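Local coordinates for cytoplasmic protein (Cryptococcus neoformans var. grubii serotype A, PDB 7LPO) that probably hydrolyses the beta-glucosidic bond of steryl glucosides, as a sterylglucosidase of glycoside hydrolase family 5, at residues Val8-Gly13 with Pro18-Ser23; Leu91-Tyr96 with Pro652-Asp657; Leu161-Ile166 with Lys230-Phe235. All coordinates share one frame; numbering follows the deposited sequence.

Contact 1 of 3, residues Val8-Gly13 with Pro18-Ser23; sequences VSPVTG and PHYIHS
The phenol end of Y20 reaches across to the backbone bend at S9 and P10, where its hydroxyl meets two saturated carbons. Y20 OH lies 3.6 Å from P10 CD and 3.7 Å from S9 CB; the pyrrolidine ring and the phenol approach from opposite directions, and the S9 methylene stands obliquely to the aromatic ring. Y20 extends this far because its CG is anti to the backbone N (chi1 -168°), which sends the ring toward 8-13. H22 lies against the phenol: Y20 CD2 sits 3.6 Å above the imidazole plane, over its centre, while H22 ND1 lies at the edge of the tyrosine ring, so the two rings of 18-23 meet edge to face.

The bend that receives the tyrosine is held by S9. Its OG accepts from V11 N at 2.9 Å and, in a nearly straight bond of 172°, from T12 N at 3.0 Å, while the carbonyl O of S9 takes the amide of G13 at 2.9 Å. Two backbone amides thus grip one buried hydroxyl oxygen, and G13, with positive phi (80°), follows the bend.

The polar ends of both segments converge on E422. S9 OG and Y20 OH each hydrogen-bond to its OE1, and T12 OG1 bonds to OE2, so one carboxylate ties together two segments whose direct contact is limited to the phenol oxygen against two carbons. The three hydroxyls around it would probably help to stabilise its negative charge. The S9 pattern is that of an ST turn, extended to an ST motif by the T12 bond, and here it shapes the N-terminal loop ahead of strand 28-29.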
loop_
_atom_site.group_PDB
_atom_site.type_symbol
_atom_site.label_atom_id
_atom_site.label_comp_id
_atom_site.label_asym_id
_atom_site.label_seq_id
_atom_site.Cartn_x
_atom_site.Cartn_y
_atom_site.Cartn_z
ATOM N N VAL A 8 -13.266 18.825 -22.280
ATOM C CA VAL A 8 -14.223 17.752 -22.037
ATOM C C VAL A 8 -13.477 16.508 -21.573
ATOM O O VAL A 8 -12.323 16.266 -21.942
ATOM C CB VAL A 8 -15.080 17.430 -23.284
ATOM C CG1 VAL A 8 -15.880 18.647 -23.716
ATOM C CG2 VAL A 8 -14.199 16.924 -24.427
ATOM N N SER A 9 -14.161 15.711 -20.761
ATOM C CA SER A 9 -13.573 14.496 -20.223
ATOM C C SER A 9 -13.294 13.498 -21.345
ATOM O O SER A 9 -14.093 13.370 -22.281
ATOM C CB SER A 9 -14.512 13.872 -19.191
ATOM O OG SER A 9 -14.394 12.463 -19.191
ATOM N N PRO A 10 -12.166 12.788 -21.292
ATOM C CA PRO A 10 -11.933 11.719 -22.271
ATOM C C PRO A 10 -12.749 10.469 -21.998
ATOM O O PRO A 10 -12.799 9.591 -22.867
ATOM C CB PRO A 10 -10.427 11.437 -22.136
ATOM C CG PRO A 10 -10.118 11.773 -20.708
ATOM C CD PRO A 10 -11.092 12.869 -20.280
ATOM N N VAL A 11 -13.388 10.360 -20.835
ATOM C CA VAL A 11 -14.192 9.184 -20.500
ATOM C C VAL A 11 -15.638 9.356 -20.951
ATOM O O VAL A 11 -16.214 8.479 -21.603
ATOM C CB VAL A 11 -14.117 8.903 -18.982
ATOM C CG1 VAL A 11 -14.787 7.579 -18.650
ATOM C CG2 VAL A 11 -12.675 8.914 -18.485
ATOM N N THR A 12 -16.239 10.497 -20.609
ATOM C CA THR A 12 -17.646 10.757 -20.868
ATOM C C THR A 12 -17.892 11.744 -21.996
ATOM O O THR A 12 -18.992 11.750 -22.557
ATOM C CB THR A 12 -18.304 11.321 -19.610
ATOM O OG1 THR A 12 -17.735 12.619 -19.355
ATOM C CG2 THR A 12 -18.065 10.391 -18.427
ATOM N N GLY A 13 -16.917 12.589 -22.322
ATOM C CA GLY A 13 -17.121 13.649 -23.278
ATOM C C GLY A 13 -17.815 14.870 -22.726
ATOM O O GLY A 13 -18.043 15.821 -23.486
ATOM N N PRO A 18 -14.109 23.058 -12.722
ATOM C CA PRO A 18 -12.812 23.750 -12.643
ATOM C C PRO A 18 -11.811 23.059 -11.737
ATOM O O PRO A 18 -10.616 23.359 -11.831
ATOM C CB PRO A 18 -13.176 25.146 -12.119
ATOM C CG PRO A 18 -14.676 25.105 -11.783
ATOM C CD PRO A 18 -15.136 23.682 -11.870
ATOM N N HIS A 19 -12.249 22.139 -10.883
ATOM C CA HIS A 19 -11.360 21.367 -10.026
ATOM C C HIS A 19 -10.919 20.049 -10.650
ATOM O O HIS A 19 -10.231 19.268 -9.985
ATOM C CB HIS A 19 -12.046 21.073 -8.687
ATOM C CG HIS A 19 -12.664 22.274 -8.046
ATOM N ND1 HIS A 19 -11.916 23.339 -7.594
ATOM C CD2 HIS A 19 -13.957 22.579 -7.782
ATOM C CE1 HIS A 19 -12.722 24.250 -7.076
ATOM N NE2 HIS A 19 -13.966 23.812 -7.177
ATOM N N TYR A 20 -11.300 19.780 -11.896
ATOM C CA TYR A 20 -10.956 18.528 -12.556
ATOM C C TYR A 20 -9.446 18.399 -12.701
ATOM O O TYR A 20 -8.767 19.340 -13.120
ATOM C CB TYR A 20 -11.635 18.493 -13.929
ATOM C CG TYR A 20 -11.650 17.180 -14.672
ATOM C CD1 TYR A 20 -12.641 16.247 -14.441
ATOM C CD2 TYR A 20 -10.713 16.905 -15.653
ATOM C CE1 TYR A 20 -12.685 15.055 -15.139
ATOM C CE2 TYR A 20 -10.741 15.714 -16.355
ATOM C CZ TYR A 20 -11.737 14.795 -16.094
ATOM O OH TYR A 20 -11.785 13.606 -16.779
ATOM N N ILE A 21 -8.921 17.228 -12.363
ATOM C CA ILE A 21 -7.516 16.908 -12.578
ATOM C C ILE A 21 -7.420 15.985 -13.781
ATOM O O ILE A 21 -7.952 14.872 -13.764
ATOM C CB ILE A 21 -6.879 16.255 -11.344
ATOM C CG1 ILE A 21 -6.723 17.275 -10.220
ATOM C CG2 ILE A 21 -5.536 15.662 -11.723
ATOM C CD1 ILE A 21 -6.409 16.657 -8.862
ATOM N N HIS A 22 -6.753 16.447 -14.831
ATOM C CA HIS A 22 -6.500 15.596 -15.984
ATOM C C HIS A 22 -5.426 14.563 -15.657
ATOM O O HIS A 22 -4.476 14.841 -14.920
ATOM C CB HIS A 22 -6.093 16.456 -17.177
ATOM C CG HIS A 22 -7.188 17.365 -17.644
ATOM N ND1 HIS A 22 -8.203 16.940 -18.475
ATOM C CD2 HIS A 22 -7.457 18.661 -17.357
ATOM C CE1 HIS A 22 -9.033 17.943 -18.702
ATOM N NE2 HIS A 22 -8.606 18.996 -18.029
ATOM N N SER A 23 -5.606 13.358 -16.189
ATOM C CA SER A 23 -4.729 12.219 -15.960
ATOM C C SER A 23 -4.574 11.517 -17.304
ATOM O O SER A 23 -4.829 10.320 -17.456
ATOM C CB SER A 23 -5.295 11.297 -14.881
ATOM O OG SER A 23 -4.291 10.430 -14.392
#

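Contact 2 of 3, residues Leu91-Tyr96 with Pro652-Asp657; sequences LKAWGY and PTLILD
The methyl group of A93 points directly at helix 652-656, touching CG2 of I655 at 3.5 Å and, more loosely, CD2 of L654 at 4.0 Å. L654 gets there with only one branch: its side chain sets off to the side of the contact, and only the CD2 end comes near A93. In I655, CG1 lies between the backbone N and the carbonyl carbon (chi1 54°), which sets CG2 anti to the carbonyl carbon and turns it toward A93 and the pyrrole side of W94. That same methyl comes within 3.9 Å of W94 CD1. The indole and the isoleucine slide past each other in opposite directions, which brings W94 NE1 to 3.6 Å from I655 CB.

At the polar edge, W94 NE1 donates to the carbonyl O of I655 over 2.9 Å. The N-H points almost straight at the oxygen (164°), which lies in the indole plane, but it meets the carbonyl well bent, with a C=O...N angle of 113°. The bond satisfies a buried indole N-H with a carbonyl from the last turn of the short helix and fixes how the ring is rotated. A Schellman motif at G95 ends the helix, and K92 NZ reaches Y96 O at 3.1 Å.

F665 meets the indole edge to face, and V662 of helix 662-665 also touches it; F713 and V714 of helix 713-716 pack on I655. The contact therefore joins the end of helix 83-93 to three short helices late in the chain, while L91 and Y96 touch V41 of strand 35-43.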
loop_
_atom_site.group_PDB
_atom_site.type_symbol
_atom_site.label_atom_id
_atom_site.label_comp_id
_atom_site.label_asym_id
_atom_site.label_seq_id
_atom_site.Cartn_x
_atom_site.Cartn_y
_atom_site.Cartn_z
ATOM N N LEU A 91 -1.448 17.352 8.794
ATOM C CA LEU A 91 -1.060 16.862 7.478
ATOM C C LEU A 91 -1.024 17.997 6.462
ATOM O O LEU A 91 -0.103 18.079 5.641
ATOM C CB LEU A 91 -2.022 15.765 7.031
ATOM C CG LEU A 91 -2.063 14.522 7.915
ATOM C CD1 LEU A 91 -3.153 13.547 7.475
ATOM C CD2 LEU A 91 -0.701 13.821 7.916
ATOM N N LYS A 92 -2.004 18.901 6.515
ATOM C CA LYS A 92 -2.005 20.017 5.572
ATOM C C LYS A 92 -0.843 20.968 5.837
ATOM O O LYS A 92 -0.200 21.451 4.896
ATOM C CB LYS A 92 -3.335 20.770 5.644
ATOM C CG LYS A 92 -3.690 21.503 4.351
ATOM C CD LYS A 92 -4.202 20.517 3.307
ATOM C CE LYS A 92 -4.529 21.197 1.986
ATOM N NZ LYS A 92 -3.510 20.901 0.938
ATOM N N ALA A 93 -0.553 21.242 7.112
ATOM C CA ALA A 93 0.553 22.127 7.465
ATOM C C ALA A 93 1.903 21.558 7.041
ATOM O O ALA A 93 2.855 22.323 6.853
ATOM C CB ALA A 93 0.544 22.396 8.974
ATOM N N TRP A 94 2.006 20.235 6.903
ATOM C CA TRP A 94 3.205 19.584 6.399
ATOM C C TRP A 94 3.299 19.646 4.885
ATOM O O TRP A 94 4.243 19.082 4.315
ATOM C CB TRP A 94 3.250 18.122 6.847
ATOM C CG TRP A 94 3.653 17.904 8.279
ATOM C CD1 TRP A 94 4.372 18.755 9.075
ATOM C CD2 TRP A 94 3.376 16.748 9.075
ATOM N NE1 TRP A 94 4.555 18.192 10.324
ATOM C CE2 TRP A 94 3.944 16.966 10.347
ATOM C CE3 TRP A 94 2.706 15.543 8.835
ATOM C CZ2 TRP A 94 3.853 16.032 11.372
ATOM C CZ3 TRP A 94 2.609 14.613 9.870
ATOM C CH2 TRP A 94 3.186 14.864 11.113
ATOM N N GLY A 95 2.356 20.321 4.228
ATOM C CA GLY A 95 2.388 20.500 2.793
ATOM C C GLY A 95 1.654 19.447 1.994
ATOM O O GLY A 95 1.626 19.535 0.763
ATOM N N TYR A 96 1.046 18.463 2.645
ATOM C CA TYR A 96 0.395 17.378 1.923
ATOM C C TYR A 96 -0.933 17.829 1.331
ATOM O O TYR A 96 -1.660 18.626 1.928
ATOM C CB TYR A 96 0.188 16.189 2.852
ATOM C CG TYR A 96 1.495 15.602 3.344
ATOM C CD1 TYR A 96 2.623 15.593 2.532
ATOM C CD2 TYR A 96 1.601 15.052 4.611
ATOM C CE1 TYR A 96 3.814 15.066 2.969
ATOM C CE2 TYR A 96 2.796 14.518 5.054
ATOM C CZ TYR A 96 3.896 14.533 4.233
ATOM O OH TYR A 96 5.088 14.011 4.673
ATOM N N PRO A 652 4.222 26.057 16.278
ATOM C CA PRO A 652 5.154 24.999 15.848
ATOM C C PRO A 652 4.812 23.641 16.437
ATOM O O PRO A 652 5.182 22.612 15.858
ATOM C CB PRO A 652 6.529 25.486 16.334
ATOM C CG PRO A 652 6.341 26.846 16.890
ATOM C CD PRO A 652 4.898 27.237 16.845
ATOM N N THR A 653 4.112 23.607 17.573
ATOM C CA THR A 653 3.761 22.336 18.196
ATOM C C THR A 653 2.925 21.458 17.276
ATOM O O THR A 653 3.024 20.228 17.340
ATOM C CB THR A 653 3.009 22.597 19.501
ATOM O OG1 THR A 653 3.906 23.198 20.442
ATOM C CG2 THR A 653 2.457 21.308 20.090
ATOM N N LEU A 654 2.087 22.060 16.428
ATOM C CA LEU A 654 1.291 21.274 15.492
ATOM C C LEU A 654 2.180 20.455 14.561
ATOM O O LEU A 654 1.929 19.265 14.327
ATOM C CB LEU A 654 0.382 22.193 14.679
ATOM C CG LEU A 654 -0.445 21.514 13.588
ATOM C CD1 LEU A 654 -1.525 20.634 14.194
ATOM C CD2 LEU A 654 -1.059 22.568 12.668
ATOM N N ILE A 655 3.221 21.079 14.008
ATOM C CA ILE A 655 4.028 20.405 12.995
ATOM C C ILE A 655 5.230 19.671 13.565
ATOM O O ILE A 655 5.927 18.971 12.815
ATOM C CB ILE A 655 4.506 21.405 11.924
ATOM C CG1 ILE A 655 5.238 22.592 12.562
ATOM C CG2 ILE A 655 3.321 21.908 11.094
ATOM C CD1 ILE A 655 5.755 23.594 11.565
ATOM N N LEU A 656 5.490 19.783 14.851
ATOM C CA LEU A 656 6.651 19.129 15.442
ATOM C C LEU A 656 6.302 18.117 16.515
ATOM O O LEU A 656 6.911 17.044 16.566
ATOM C CB LEU A 656 7.601 20.170 16.055
ATOM C CG LEU A 656 8.207 21.228 15.141
ATOM C CD1 LEU A 656 9.063 22.184 15.969
ATOM C CD2 LEU A 656 9.013 20.570 14.039
ATOM N N ASP A 657 5.367 18.434 17.401
ATOM C CA ASP A 657 5.156 17.620 18.592
ATOM C C ASP A 657 4.453 16.316 18.233
ATOM O O ASP A 657 3.366 16.332 17.646
ATOM C CB ASP A 657 4.350 18.403 19.617
ATOM C CG ASP A 657 4.380 17.775 20.983
ATOM O OD1 ASP A 657 5.468 17.356 21.415
ATOM O OD2 ASP A 657 3.316 17.707 21.622
#

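Contact 3 of 3, residues Leu161-Ile166 with Lys230-Phe235; sequences LYACGI and KNIQDF
The last turn of helix 159-163 faces the first turn of helix 232-254, the backbones coming nearest at C164 and I232, whose CA atoms are 7.4 Å apart. A163, I232 and F235 all direct their side chains toward the opposing segment. The methyl of A163 stands obliquely to the F235 ring, 4.1 Å from CE1, and a looser 4.5 Å from I232 CD1. I232 and F235 lie one turn apart on the same side of their helix. Both have CG or CG1 anti to the backbone N (-174° for F235), which sends ring and ethyl branch out from the helix toward A163. The CD1 methyl of I232 ends 4.0 Å from A163 O, and its CG1 lies 4.4 Å from C164 SG; the side-chain contacts are apolar and loose.

Each segment is defined by a helix end. G165 closes the first with a Schellman motif, I166 N bonding back to L161 O at 3.1 Å beside the bond from G165 N to Y162 O. N231 is the N-cap of the second, its OD1 accepting from Q233 N at 2.7 Å.

R357 hydrogen-bonds to the carbonyls of Y162 and A163 at the end of helix 159-163. I227 of strand 226-227, the antiparallel partner of strand 230-231, touches A163, I232 and F235 alike, while F214 of helix 206-221 packs against both C164 and I232.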
loop_
_atom_site.group_PDB
_atom_site.type_symbol
_atom_site.label_atom_id
_atom_site.label_comp_id
_atom_site.label_asym_id
_atom_site.label_seq_id
_atom_site.Cartn_x
_atom_site.Cartn_y
_atom_site.Cartn_z
ATOM N N LEU A 161 -13.286 -17.320 4.507
ATOM C CA LEU A 161 -12.556 -18.543 4.836
ATOM C C LEU A 161 -13.477 -19.759 4.806
ATOM O O LEU A 161 -13.137 -20.805 4.235
ATOM C CB LEU A 161 -11.909 -18.413 6.213
ATOM C CG LEU A 161 -10.554 -17.718 6.288
ATOM C CD1 LEU A 161 -10.723 -16.261 5.950
ATOM C CD2 LEU A 161 -9.942 -17.875 7.674
ATOM N N TYR A 162 -14.637 -19.650 5.454
ATOM C CA TYR A 162 -15.599 -20.743 5.427
ATOM C C TYR A 162 -16.060 -21.028 4.008
ATOM O O TYR A 162 -16.199 -22.191 3.618
ATOM C CB TYR A 162 -16.783 -20.400 6.319
ATOM C CG TYR A 162 -16.479 -20.475 7.780
ATOM C CD1 TYR A 162 -16.313 -21.701 8.408
ATOM C CD2 TYR A 162 -16.353 -19.331 8.537
ATOM C CE1 TYR A 162 -16.050 -21.785 9.746
ATOM C CE2 TYR A 162 -16.088 -19.406 9.886
ATOM C CZ TYR A 162 -15.944 -20.637 10.483
ATOM O OH TYR A 162 -15.681 -20.713 11.825
ATOM N N ALA A 163 -16.279 -19.982 3.209
ATOM C CA ALA A 163 -16.656 -20.197 1.817
ATOM C C ALA A 163 -15.608 -21.024 1.080
ATOM O O ALA A 163 -15.958 -21.818 0.193
ATOM C CB ALA A 163 -16.880 -18.860 1.122
ATOM N N CYS A 164 -14.330 -20.872 1.447
ATOM C CA CYS A 164 -13.228 -21.619 0.848
ATOM C C CYS A 164 -13.009 -22.984 1.491
ATOM O O CYS A 164 -12.056 -23.682 1.123
ATOM C CB CYS A 164 -11.935 -20.803 0.930
ATOM S SG CYS A 164 -11.986 -19.296 -0.100
ATOM N N GLY A 165 -13.874 -23.388 2.418
ATOM C CA GLY A 165 -13.767 -24.701 3.019
ATOM C C GLY A 165 -12.670 -24.833 4.041
ATOM O O GLY A 165 -12.173 -25.936 4.263
ATOM N N ILE A 166 -12.284 -23.736 4.679
ATOM C CA ILE A 166 -11.167 -23.697 5.611
ATOM C C ILE A 166 -11.737 -23.488 7.002
ATOM O O ILE A 166 -12.613 -22.637 7.193
ATOM C CB ILE A 166 -10.174 -22.576 5.245
ATOM C CG1 ILE A 166 -9.326 -22.990 4.043
ATOM C CG2 ILE A 166 -9.269 -22.249 6.416
ATOM C CD1 ILE A 166 -8.668 -21.830 3.328
ATOM N N LYS A 230 -21.982 -21.049 -8.647
ATOM C CA LYS A 230 -20.847 -20.376 -9.272
ATOM C C LYS A 230 -19.542 -21.052 -8.867
ATOM O O LYS A 230 -19.433 -21.633 -7.787
ATOM C CB LYS A 230 -20.742 -18.906 -8.845
ATOM C CG LYS A 230 -21.879 -17.986 -9.200
ATOM C CD LYS A 230 -21.652 -16.664 -8.462
ATOM C CE LYS A 230 -22.508 -15.527 -9.001
ATOM N NZ LYS A 230 -22.164 -14.220 -8.344
ATOM N N ASN A 231 -18.521 -20.942 -9.712
ATOM C CA ASN A 231 -17.190 -21.273 -9.221
ATOM C C ASN A 231 -16.810 -20.320 -8.084
ATOM O O ASN A 231 -17.180 -19.144 -8.075
ATOM C CB ASN A 231 -16.150 -21.201 -10.335
ATOM C CG ASN A 231 -14.768 -21.711 -9.877
ATOM O OD1 ASN A 231 -13.958 -20.965 -9.326
ATOM N ND2 ASN A 231 -14.514 -22.983 -10.098
ATOM N N ILE A 232 -16.086 -20.845 -7.096
ATOM C CA ILE A 232 -15.607 -20.022 -5.985
ATOM C C ILE A 232 -14.920 -18.752 -6.482
ATOM O O ILE A 232 -14.984 -17.703 -5.825
ATOM C CB ILE A 232 -14.669 -20.864 -5.091
ATOM C CG1 ILE A 232 -14.219 -20.085 -3.862
ATOM C CG2 ILE A 232 -13.454 -21.334 -5.884
ATOM C CD1 ILE A 232 -15.342 -19.510 -3.056
ATOM N N GLN A 233 -14.284 -18.809 -7.653
ATOM C CA GLN A 233 -13.629 -17.619 -8.194
ATOM C C GLN A 233 -14.627 -16.484 -8.409
ATOM O O GLN A 233 -14.363 -15.331 -8.041
ATOM C CB GLN A 233 -12.911 -17.960 -9.507
ATOM C CG GLN A 233 -12.333 -16.763 -10.239
ATOM C CD GLN A 233 -11.832 -17.108 -11.639
ATOM O OE1 GLN A 233 -11.471 -18.253 -11.917
ATOM N NE2 GLN A 233 -11.810 -16.110 -12.528
ATOM N N ASP A 234 -15.776 -16.788 -9.021
ATOM C CA ASP A 234 -16.781 -15.756 -9.270
ATOM C C ASP A 234 -17.462 -15.328 -7.977
ATOM O O ASP A 234 -17.701 -14.136 -7.755
ATOM C CB ASP A 234 -17.816 -16.259 -10.282
ATOM C CG ASP A 234 -17.296 -16.216 -11.724
ATOM O OD1 ASP A 234 -16.462 -15.334 -12.038
ATOM O OD2 ASP A 234 -17.707 -17.070 -12.542
ATOM N N PHE A 235 -17.784 -16.288 -7.113
ATOM C CA PHE A 235 -18.370 -15.960 -5.820
ATOM C C PHE A 235 -17.512 -14.933 -5.081
ATOM O O PHE A 235 -17.999 -13.867 -4.693
ATOM C CB PHE A 235 -18.538 -17.253 -5.013
ATOM C CG PHE A 235 -19.255 -17.082 -3.708
ATOM C CD1 PHE A 235 -18.557 -16.760 -2.556
ATOM C CD2 PHE A 235 -20.622 -17.267 -3.625
ATOM C CE1 PHE A 235 -19.218 -16.610 -1.348
ATOM C CE2 PHE A 235 -21.286 -17.113 -2.426
ATOM C CZ PHE A 235 -20.587 -16.790 -1.289
#

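The three contacts are well separated and do not touch one another. Contacts 1 and 2 are the nearer pair, their centres 32 Å apart and their nearest atoms about 11 Å apart; contact 3 lies 39 Å from contact 1 and 46 Å from contact 2, centre to centre, and on the opposite side of the chain's centre from contact 2. Along the sequence, contact 1 is closed within the N-terminal loop before the others begin, whereas contact 2 joins residues more than 550 positions apart and contact 3 falls within that span. Contact 2 links helix 83-93, in the family 5 sequence range, to helix 652-656; contact 3 joins the ends of helices 159-163 and 232-254.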